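Local structure of Mab-21 domain-containing protein (Tribolium castaneum, 7LT2) at residues F13-E18 against A261-K266; A317-P322 against L335-L340; G348-D353 against A362-T367. The protein senses double-stranded RNA and, in response, makes the cyclic dinucleotide 2',3'-cGAMP from ATP and GTP as a signal of innate immunity. All coordinates share one frame; numbering follows the deposited sequence.

The three contacts follow one another along the chain and illustrate how a helical lobe is tied together by few, specific side chains. Contact 1 joins the loop between the first two helices to helix 258-272, bringing the N-terminal segment onto the Mab-21 helical region. Contact 2 lies where helix 301-318 ends and helix 337-354 begins, and contact 3 lies farther along that same second helix, where helix 361-365 folds back on it. Contacts 1 and 3 have centres 16 Å apart and touch through L264 and L365, whereas the centre of contact 2 is 25 Å from that of contact 1 and 21 Å from that of contact 3. N- and C-terminal elements thus meet around helix 258-272.

Contact 1 (F13-E18 against A261-K266); sequences FISLPE and AVKLIK
I14 and S15 meet helix 258-272 in the helical lobe of this cGAS-like nucleotidyltransferase, where the loop between helices 5-13 and 18-42 passes one flank of the helix. The contact pairs an apolar half with a polar half, and the side chain of K263 belongs to both. Its CB lies 3.7 Å from CG2 of I14, the two side chains crossing at a slant. CD of K263 already lies 3.7 Å from OG of S15, and the bend at chi3 (-82°) then brings CE, at 3.5 Å, and NZ to the same oxygen. At the tip, K263 NZ donates a 2.8 Å hydrogen bond to S15 OG. A weak second bond from NZ to the carbonyl oxygen of G62 ties the ammonium group to the segment that follows helix 58-61. S15 OG is hydrogen-bonded in turn to OD1 of N10 on helix 5-13, so this hydroxyl links the lysine to the preceding helix.

I14 supplies the apolar half with two different branches. While CG2 rests on the base of K263, the other branch carries CD1 outward to L264, and these two side chains meet at about a right angle. The backbone of I14 is also hydrogen-bonded to G66, which ties the loop to the chain there. One turn along from V262, K266, an ATP-binding residue by similarity, reaches the carbonyl oxygen of L63 with its NZ, so two lysines about a turn apart reach carbonyls at 62 and 63, K263 only weakly. On the buried side, the contact closes with CD1 of I14 3.7 Å from CD2 of L264.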
loop_
_atom_site.group_PDB
_atom_site.type_symbol
_atom_site.label_atom_id
_atom_site.label_comp_id
_atom_site.label_asym_id
_atom_site.label_seq_id
_atom_site.Cartn_x
_atom_site.Cartn_y
_atom_site.Cartn_z
ATOM N N PHE A 13 5.201 -10.241 -19.385
ATOM C CA PHE A 13 4.666 -11.134 -18.366
ATOM C C PHE A 13 4.577 -10.533 -16.973
ATOM O O PHE A 13 4.099 -11.216 -16.063
ATOM C CB PHE A 13 5.496 -12.430 -18.317
ATOM C CG PHE A 13 5.285 -13.297 -19.514
ATOM C CD1 PHE A 13 6.012 -13.088 -20.674
ATOM C CD2 PHE A 13 4.323 -14.293 -19.501
ATOM C CE1 PHE A 13 5.792 -13.858 -21.791
ATOM C CE2 PHE A 13 4.105 -15.073 -20.615
ATOM C CZ PHE A 13 4.838 -14.855 -21.759
ATOM N N ILE A 14 4.987 -9.285 -16.772
ATOM C CA ILE A 14 5.043 -8.747 -15.420
ATOM C C ILE A 14 4.230 -7.466 -15.301
ATOM O O ILE A 14 3.318 -7.383 -14.474
ATOM C CB ILE A 14 6.499 -8.522 -14.978
ATOM C CG1 ILE A 14 7.240 -9.859 -14.917
ATOM C CG2 ILE A 14 6.536 -7.857 -13.606
ATOM C CD1 ILE A 14 8.617 -9.764 -14.306
ATOM N N SER A 15 4.543 -6.465 -16.120
ATOM C CA SER A 15 4.027 -5.114 -15.913
ATOM C C SER A 15 2.828 -4.828 -16.806
ATOM O O SER A 15 2.895 -5.010 -18.025
ATOM C CB SER A 15 5.112 -4.066 -16.172
ATOM O OG SER A 15 6.116 -4.108 -15.177
ATOM N N LEU A 16 1.746 -4.342 -16.194
ATOM C CA LEU A 16 0.641 -3.799 -16.967
ATOM C C LEU A 16 1.134 -2.608 -17.787
ATOM O O LEU A 16 1.885 -1.772 -17.271
ATOM C CB LEU A 16 -0.502 -3.366 -16.039
ATOM C CG LEU A 16 -1.825 -2.989 -16.715
ATOM C CD1 LEU A 16 -2.539 -4.221 -17.235
ATOM C CD2 LEU A 16 -2.733 -2.199 -15.777
ATOM N N PRO A 17 0.758 -2.511 -19.065
ATOM C CA PRO A 17 1.194 -1.366 -19.878
ATOM C C PRO A 17 0.812 -0.050 -19.220
ATOM O O PRO A 17 -0.267 0.081 -18.640
ATOM C CB PRO A 17 0.451 -1.568 -21.204
ATOM C CG PRO A 17 0.133 -3.024 -21.248
ATOM C CD PRO A 17 -0.091 -3.443 -19.823
ATOM N N GLU A 18 1.712 0.932 -19.317
ATOM C CA GLU A 18 1.531 2.157 -18.541
ATOM C C GLU A 18 0.301 2.939 -18.986
ATOM O O GLU A 18 -0.335 3.608 -18.164
ATOM C CB GLU A 18 2.789 3.025 -18.623
ATOM C CG GLU A 18 2.764 4.252 -17.705
ATOM C CD GLU A 18 2.572 3.910 -16.225
ATOM O OE1 GLU A 18 3.016 2.823 -15.784
ATOM O OE2 GLU A 18 1.976 4.740 -15.498
ATOM N N ALA A 261 13.605 -4.149 -11.508
ATOM C CA ALA A 261 14.351 -5.099 -10.686
ATOM C C ALA A 261 13.514 -5.599 -9.514
ATOM O O ALA A 261 13.554 -6.790 -9.177
ATOM C CB ALA A 261 15.647 -4.456 -10.187
ATOM N N VAL A 262 12.753 -4.704 -8.876
ATOM C CA VAL A 262 11.907 -5.133 -7.763
ATOM C C VAL A 262 10.886 -6.151 -8.242
ATOM O O VAL A 262 10.662 -7.179 -7.595
ATOM C CB VAL A 262 11.209 -3.932 -7.101
ATOM C CG1 VAL A 262 10.221 -4.426 -6.041
ATOM C CG2 VAL A 262 12.220 -3.011 -6.465
ATOM N N LYS A 263 10.254 -5.875 -9.383
ATOM C CA LYS A 263 9.187 -6.741 -9.868
ATOM C C LYS A 263 9.725 -8.083 -10.343
ATOM O O LYS A 263 9.067 -9.110 -10.145
ATOM C CB LYS A 263 8.404 -6.022 -10.970
ATOM C CG LYS A 263 7.494 -4.911 -10.406
ATOM C CD LYS A 263 6.702 -4.207 -11.495
ATOM C CE LYS A 263 7.538 -3.132 -12.173
ATOM N NZ LYS A 263 6.716 -2.303 -13.099
ATOM N N LEU A 264 10.925 -8.101 -10.936
ATOM C CA LEU A 264 11.548 -9.371 -11.302
ATOM C C LEU A 264 11.788 -10.232 -10.070
ATOM O O LEU A 264 11.531 -11.440 -10.088
ATOM C CB LEU A 264 12.865 -9.124 -12.044
ATOM C CG LEU A 264 12.767 -8.504 -13.438
ATOM C CD1 LEU A 264 14.114 -7.939 -13.873
ATOM C CD2 LEU A 264 12.282 -9.532 -14.439
ATOM N N ILE A 265 12.274 -9.624 -8.984
ATOM C CA ILE A 265 12.484 -10.379 -7.753
ATOM C C ILE A 265 11.150 -10.800 -7.144
ATOM O O ILE A 265 11.007 -11.931 -6.662
ATOM C CB ILE A 265 13.344 -9.566 -6.767
ATOM C CG1 ILE A 265 14.764 -9.411 -7.324
ATOM C CG2 ILE A 265 13.359 -10.226 -5.389
ATOM C CD1 ILE A 265 15.675 -8.548 -6.475
ATOM N N LYS A 266 10.145 -9.916 -7.174
ATOM C CA LYS A 266 8.828 -10.300 -6.661
ATOM C C LYS A 266 8.229 -11.440 -7.477
ATOM O O LYS A 266 7.552 -12.317 -6.926
ATOM C CB LYS A 266 7.878 -9.095 -6.649
ATOM C CG LYS A 266 8.159 -8.089 -5.542
ATOM C CD LYS A 266 7.261 -6.858 -5.652
ATOM C CE LYS A 266 5.800 -7.208 -5.445
ATOM N NZ LYS A 266 4.920 -6.001 -5.313
#

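Contact 2 (A317-P322 against L335-L340); sequences ADQSIP and LAPITL
Q319 reaches from the end of helix 301-318 to P337 and L340 in the first turn of helix 337-354, and this one side chain carries the contact. The apolar part comes from its aliphatic stem. Both CB and CG of Q319 lie 3.7 Å from CD1 of L340, and CG also approaches the leucine CB, so the stem passes obliquely over the flank of L340. The leucine is buried, whereas the glutamine is only partly so.

Beyond the stem, the contact is between an amide and a proline. The side chain is extended past CG (chi2 -176°), which carries the amide across P337 at about a right angle. OE1 is 3.8 Å from the proline CB and 3.9 Å from its CA, while NE2 lies 3.6 Å from the proline carbonyl oxygen. These are van der Waals approaches. The polar partner of NE2 is instead OD1 of N341, the residue after L340, through a weak hydrogen bond.

Bonds to the backbone shape both ends. Q319 has positive phi (60°) where the chain leaves helical geometry, and its carbonyl oxygen accepts a bond from ND2 of N330. The same asparagine uses OD1 to receive the backbone N-H of I321, bracing the outgoing chain. On the facing segment A336 holds the N-cap position, and its carbonyl oxygen accepts the first-turn bond from N of L340. The whole is a junction of two helix ends in the Mab-21 helical domain: a Schellman motif closes helix 301-318 beside the proline-led first turn of helix 337-354.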
loop_
_atom_site.group_PDB
_atom_site.type_symbol
_atom_site.label_atom_id
_atom_site.label_comp_id
_atom_site.label_asym_id
_atom_site.label_seq_id
_atom_site.Cartn_x
_atom_site.Cartn_y
_atom_site.Cartn_z
ATOM N N ALA A 317 19.384 -14.844 4.342
ATOM C CA ALA A 317 20.344 -15.704 5.029
ATOM C C ALA A 317 20.639 -15.195 6.435
ATOM O O ALA A 317 20.731 -15.984 7.383
ATOM C CB ALA A 317 21.634 -15.805 4.218
ATOM N N ASP A 318 20.792 -13.878 6.587
ATOM C CA ASP A 318 20.991 -13.279 7.901
ATOM C C ASP A 318 19.738 -13.353 8.766
ATOM O O ASP A 318 19.821 -13.096 9.974
ATOM C CB ASP A 318 21.440 -11.824 7.733
ATOM C CG ASP A 318 21.951 -11.210 9.025
ATOM O OD1 ASP A 318 22.862 -11.796 9.650
ATOM O OD2 ASP A 318 21.452 -10.128 9.404
ATOM N N GLN A 319 18.591 -13.703 8.176
ATOM C CA GLN A 319 17.322 -13.843 8.889
ATOM C C GLN A 319 16.903 -12.537 9.563
ATOM O O GLN A 319 16.284 -12.541 10.628
ATOM C CB GLN A 319 17.381 -15.002 9.892
ATOM C CG GLN A 319 17.743 -16.320 9.216
ATOM C CD GLN A 319 17.713 -17.515 10.144
ATOM O OE1 GLN A 319 17.382 -17.401 11.325
ATOM N NE2 GLN A 319 18.066 -18.679 9.607
ATOM N N SER A 320 17.217 -11.407 8.934
ATOM C CA SER A 320 16.842 -10.109 9.481
ATOM C C SER A 320 16.586 -9.135 8.342
ATOM O O SER A 320 17.462 -8.921 7.499
ATOM C CB SER A 320 17.932 -9.570 10.410
ATOM O OG SER A 320 17.641 -8.240 10.811
ATOM N N ILE A 321 15.384 -8.568 8.309
ATOM C CA ILE A 321 15.073 -7.432 7.448
ATOM C C ILE A 321 14.532 -6.337 8.355
ATOM O O ILE A 321 13.330 -6.328 8.667
ATOM C CB ILE A 321 14.068 -7.796 6.344
ATOM C CG1 ILE A 321 14.617 -8.931 5.479
ATOM C CG2 ILE A 321 13.757 -6.570 5.486
ATOM C CD1 ILE A 321 13.669 -9.366 4.362
ATOM N N PRO A 322 15.377 -5.428 8.834
ATOM C CA PRO A 322 14.886 -4.369 9.724
ATOM C C PRO A 322 13.859 -3.502 9.016
ATOM O O PRO A 322 14.038 -3.117 7.857
ATOM C CB PRO A 322 16.153 -3.578 10.072
ATOM C CG PRO A 322 17.282 -4.522 9.812
ATOM C CD PRO A 322 16.837 -5.371 8.654
ATOM N N LEU A 335 9.432 -15.483 11.245
ATOM C CA LEU A 335 9.574 -16.648 10.381
ATOM C C LEU A 335 10.613 -17.614 10.936
ATOM O O LEU A 335 11.641 -17.203 11.481
ATOM C CB LEU A 335 9.958 -16.221 8.966
ATOM C CG LEU A 335 8.898 -15.412 8.219
ATOM C CD1 LEU A 335 9.414 -15.029 6.848
ATOM C CD2 LEU A 335 7.603 -16.201 8.104
ATOM N N ALA A 336 10.342 -18.908 10.777
ATOM C CA ALA A 336 11.182 -19.930 11.383
ATOM C C ALA A 336 12.538 -20.005 10.682
ATOM O O ALA A 336 12.619 -19.833 9.460
ATOM C CB ALA A 336 10.488 -21.288 11.326
ATOM N N PRO A 337 13.620 -20.256 11.430
ATOM C CA PRO A 337 14.947 -20.386 10.803
ATOM C C PRO A 337 15.010 -21.423 9.692
ATOM O O PRO A 337 15.679 -21.191 8.677
ATOM C CB PRO A 337 15.848 -20.771 11.987
ATOM C CG PRO A 337 15.167 -20.177 13.179
ATOM C CD PRO A 337 13.690 -20.285 12.901
ATOM N N ILE A 338 14.339 -22.565 9.859
ATOM C CA ILE A 338 14.337 -23.593 8.820
ATOM C C ILE A 338 13.746 -23.046 7.525
ATOM O O ILE A 338 14.294 -23.264 6.438
ATOM C CB ILE A 338 13.577 -24.841 9.309
ATOM C CG1 ILE A 338 14.389 -25.566 10.383
ATOM C CG2 ILE A 338 13.266 -25.783 8.150
ATOM C CD1 ILE A 338 13.621 -26.668 11.081
ATOM N N THR A 339 12.627 -22.326 7.625
ATOM C CA THR A 339 12.007 -21.725 6.447
ATOM C C THR A 339 12.962 -20.758 5.754
ATOM O O THR A 339 13.126 -20.795 4.531
ATOM C CB THR A 339 10.716 -21.007 6.851
ATOM O OG1 THR A 339 9.840 -21.934 7.505
ATOM C CG2 THR A 339 10.019 -20.413 5.631
ATOM N N LEU A 340 13.599 -19.877 6.526
ATOM C CA LEU A 340 14.500 -18.894 5.930
ATOM C C LEU A 340 15.752 -19.555 5.365
ATOM O O LEU A 340 16.266 -19.129 4.323
ATOM C CB LEU A 340 14.867 -17.836 6.965
ATOM C CG LEU A 340 13.685 -17.019 7.474
ATOM C CD1 LEU A 340 14.102 -16.155 8.658
ATOM C CD2 LEU A 340 13.121 -16.159 6.351
#

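Contact 3 (G348-D353 against A362-T367); sequences GYIIKD and AKHLLT
H364 and D353 form a histidine-carboxylate hydrogen bond between helices 361-365 and 337-354, and the carboxylate is approached in a less common way: OD2 is met on its anti side. The bond is short and nearly straight, with NE2 of H364 2.7 Å from OD2 of D353 and an N-H...O angle of 168°. The oxygen lies close to the plane of the imidazole, but the donor stands 27° out of the carboxylate plane, and the two flat groups are turned nearly perpendicular to each other. D353 extends with CG anti to its own backbone N (chi1 -163°), which brings the carboxylate to the ring.

The remainder of the imidazole is framed by neighbours on the same helix as D353. I350 uses two branches: CG2 sits over one face in a CH-pi contact, 4.1 Å from the ring centroid, while CG1 comes to 3.6 Å from ND1. At the ring edge, CE1 of H364 is 3.5 Å from both CE2 and OH of Y349. The two aromatic rings are oblique to one another.

Around this site, I350 also touches L268 of helix 258-272. The carbonyl oxygen of D353 accepts a bond from ND2 of N360, and OD1 of the same asparagine receives NZ of K363, so N360 links the end of helix 337-354 to the start of helix 361-365. Chemically, donation from NE2 to a carboxylate fixes the rotation of the ring, and the nearby negative charge would probably stabilise a protonated imidazole.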
loop_
_atom_site.group_PDB
_atom_site.type_symbol
_atom_site.label_atom_id
_atom_site.label_comp_id
_atom_site.label_asym_id
_atom_site.label_seq_id
_atom_site.Cartn_x
_atom_site.Cartn_y
_atom_site.Cartn_z
ATOM N N GLY A 348 20.155 -19.079 -3.562
ATOM C CA GLY A 348 21.551 -19.299 -3.901
ATOM C C GLY A 348 21.723 -20.224 -5.091
ATOM O O GLY A 348 22.556 -19.973 -5.965
ATOM N N TYR A 349 20.944 -21.309 -5.137
ATOM C CA TYR A 349 20.973 -22.185 -6.304
ATOM C C TYR A 349 20.589 -21.429 -7.568
ATOM O O TYR A 349 21.204 -21.617 -8.623
ATOM C CB TYR A 349 20.034 -23.377 -6.109
ATOM C CG TYR A 349 19.442 -23.870 -7.417
ATOM C CD1 TYR A 349 20.184 -24.666 -8.281
ATOM C CD2 TYR A 349 18.152 -23.517 -7.798
ATOM C CE1 TYR A 349 19.653 -25.108 -9.484
ATOM C CE2 TYR A 349 17.614 -23.951 -8.996
ATOM C CZ TYR A 349 18.368 -24.746 -9.835
ATOM O OH TYR A 349 17.833 -25.178 -11.028
ATOM N N ILE A 350 19.561 -20.581 -7.481
ATOM C CA ILE A 350 19.112 -19.834 -8.651
ATOM C C ILE A 350 20.205 -18.886 -9.126
ATOM O O ILE A 350 20.489 -18.797 -10.327
ATOM C CB ILE A 350 17.800 -19.091 -8.334
ATOM C CG1 ILE A 350 16.675 -20.104 -8.097
ATOM C CG2 ILE A 350 17.443 -18.122 -9.457
ATOM C CD1 ILE A 350 15.380 -19.495 -7.608
ATOM N N ILE A 351 20.850 -18.181 -8.191
ATOM C CA ILE A 351 21.930 -17.268 -8.558
ATOM C C ILE A 351 23.037 -18.012 -9.297
ATOM O O ILE A 351 23.542 -17.540 -10.325
ATOM C CB ILE A 351 22.466 -16.547 -7.308
ATOM C CG1 ILE A 351 21.369 -15.671 -6.700
ATOM C CG2 ILE A 351 23.681 -15.699 -7.666
ATOM C CD1 ILE A 351 21.740 -15.061 -5.372
ATOM N N LYS A 352 23.422 -19.192 -8.800
ATOM C CA LYS A 352 24.456 -19.969 -9.476
ATOM C C LYS A 352 24.009 -20.384 -10.871
ATOM O O LYS A 352 24.821 -20.454 -11.801
ATOM C CB LYS A 352 24.816 -21.204 -8.650
ATOM C CG LYS A 352 25.386 -20.896 -7.279
ATOM C CD LYS A 352 26.674 -20.100 -7.383
ATOM C CE LYS A 352 27.893 -20.997 -7.267
ATOM N NZ LYS A 352 28.017 -21.574 -5.900
ATOM N N ASP A 353 22.716 -20.656 -11.037
ATOM C CA ASP A 353 22.211 -21.161 -12.307
ATOM C C ASP A 353 22.083 -20.067 -13.362
ATOM O O ASP A 353 22.123 -20.367 -14.560
ATOM C CB ASP A 353 20.857 -21.842 -12.087
ATOM C CG ASP A 353 20.458 -22.730 -13.241
ATOM O OD1 ASP A 353 21.193 -23.700 -13.518
ATOM O OD2 ASP A 353 19.407 -22.462 -13.860
ATOM N N ALA A 362 14.509 -16.626 -17.306
ATOM C CA ALA A 362 13.094 -16.834 -17.593
ATOM C C ALA A 362 12.619 -18.201 -17.125
ATOM O O ALA A 362 11.446 -18.360 -16.765
ATOM C CB ALA A 362 12.827 -16.674 -19.089
ATOM N N LYS A 363 13.507 -19.197 -17.124
ATOM C CA LYS A 363 13.123 -20.524 -16.664
ATOM C C LYS A 363 12.793 -20.531 -15.177
ATOM O O LYS A 363 11.959 -21.327 -14.731
ATOM C CB LYS A 363 14.240 -21.523 -16.965
ATOM C CG LYS A 363 14.629 -21.589 -18.435
ATOM C CD LYS A 363 15.858 -22.463 -18.630
ATOM C CE LYS A 363 16.310 -22.464 -20.077
ATOM N NZ LYS A 363 17.535 -23.296 -20.277
ATOM N N HIS A 364 13.429 -19.656 -14.395
ATOM C CA HIS A 364 13.148 -19.569 -12.968
ATOM C C HIS A 364 12.023 -18.599 -12.648
ATOM O O HIS A 364 11.308 -18.796 -11.660
ATOM C CB HIS A 364 14.400 -19.140 -12.197
ATOM C CG HIS A 364 15.508 -20.144 -12.233
ATOM N ND1 HIS A 364 15.560 -21.224 -11.379
ATOM C CD2 HIS A 364 16.611 -20.225 -13.013
ATOM C CE1 HIS A 364 16.643 -21.935 -11.640
ATOM N NE2 HIS A 364 17.299 -21.350 -12.625
ATOM N N LEU A 365 11.858 -17.549 -13.452
ATOM C CA LEU A 365 10.852 -16.536 -13.150
ATOM C C LEU A 365 9.451 -16.975 -13.558
ATOM O O LEU A 365 8.479 -16.637 -12.874
ATOM C CB LEU A 365 11.208 -15.220 -13.846
ATOM C CG LEU A 365 12.096 -14.230 -13.085
ATOM C CD1 LEU A 365 13.339 -14.901 -12.520
ATOM C CD2 LEU A 365 12.481 -13.085 -14.001
ATOM N N LEU A 366 9.327 -17.727 -14.645
ATOM C CA LEU A 366 8.035 -18.059 -15.223
ATOM C C LEU A 366 7.607 -19.470 -14.839
ATOM O O LEU A 366 8.433 -20.375 -14.698
ATOM C CB LEU A 366 8.082 -17.931 -16.749
ATOM C CG LEU A 366 8.510 -16.562 -17.282
ATOM C CD1 LEU A 366 8.468 -16.527 -18.801
ATOM C CD2 LEU A 366 7.632 -15.461 -16.690
ATOM N N THR A 367 6.301 -19.643 -14.658
ATOM C CA THR A 367 5.747 -20.981 -14.598
ATOM C C THR A 367 5.991 -21.678 -15.929
ATOM O O THR A 367 6.294 -21.041 -16.943
ATOM C CB THR A 367 4.248 -20.936 -14.290
ATOM O OG1 THR A 367 3.549 -20.345 -15.391
ATOM C CG2 THR A 367 3.985 -20.105 -13.038
#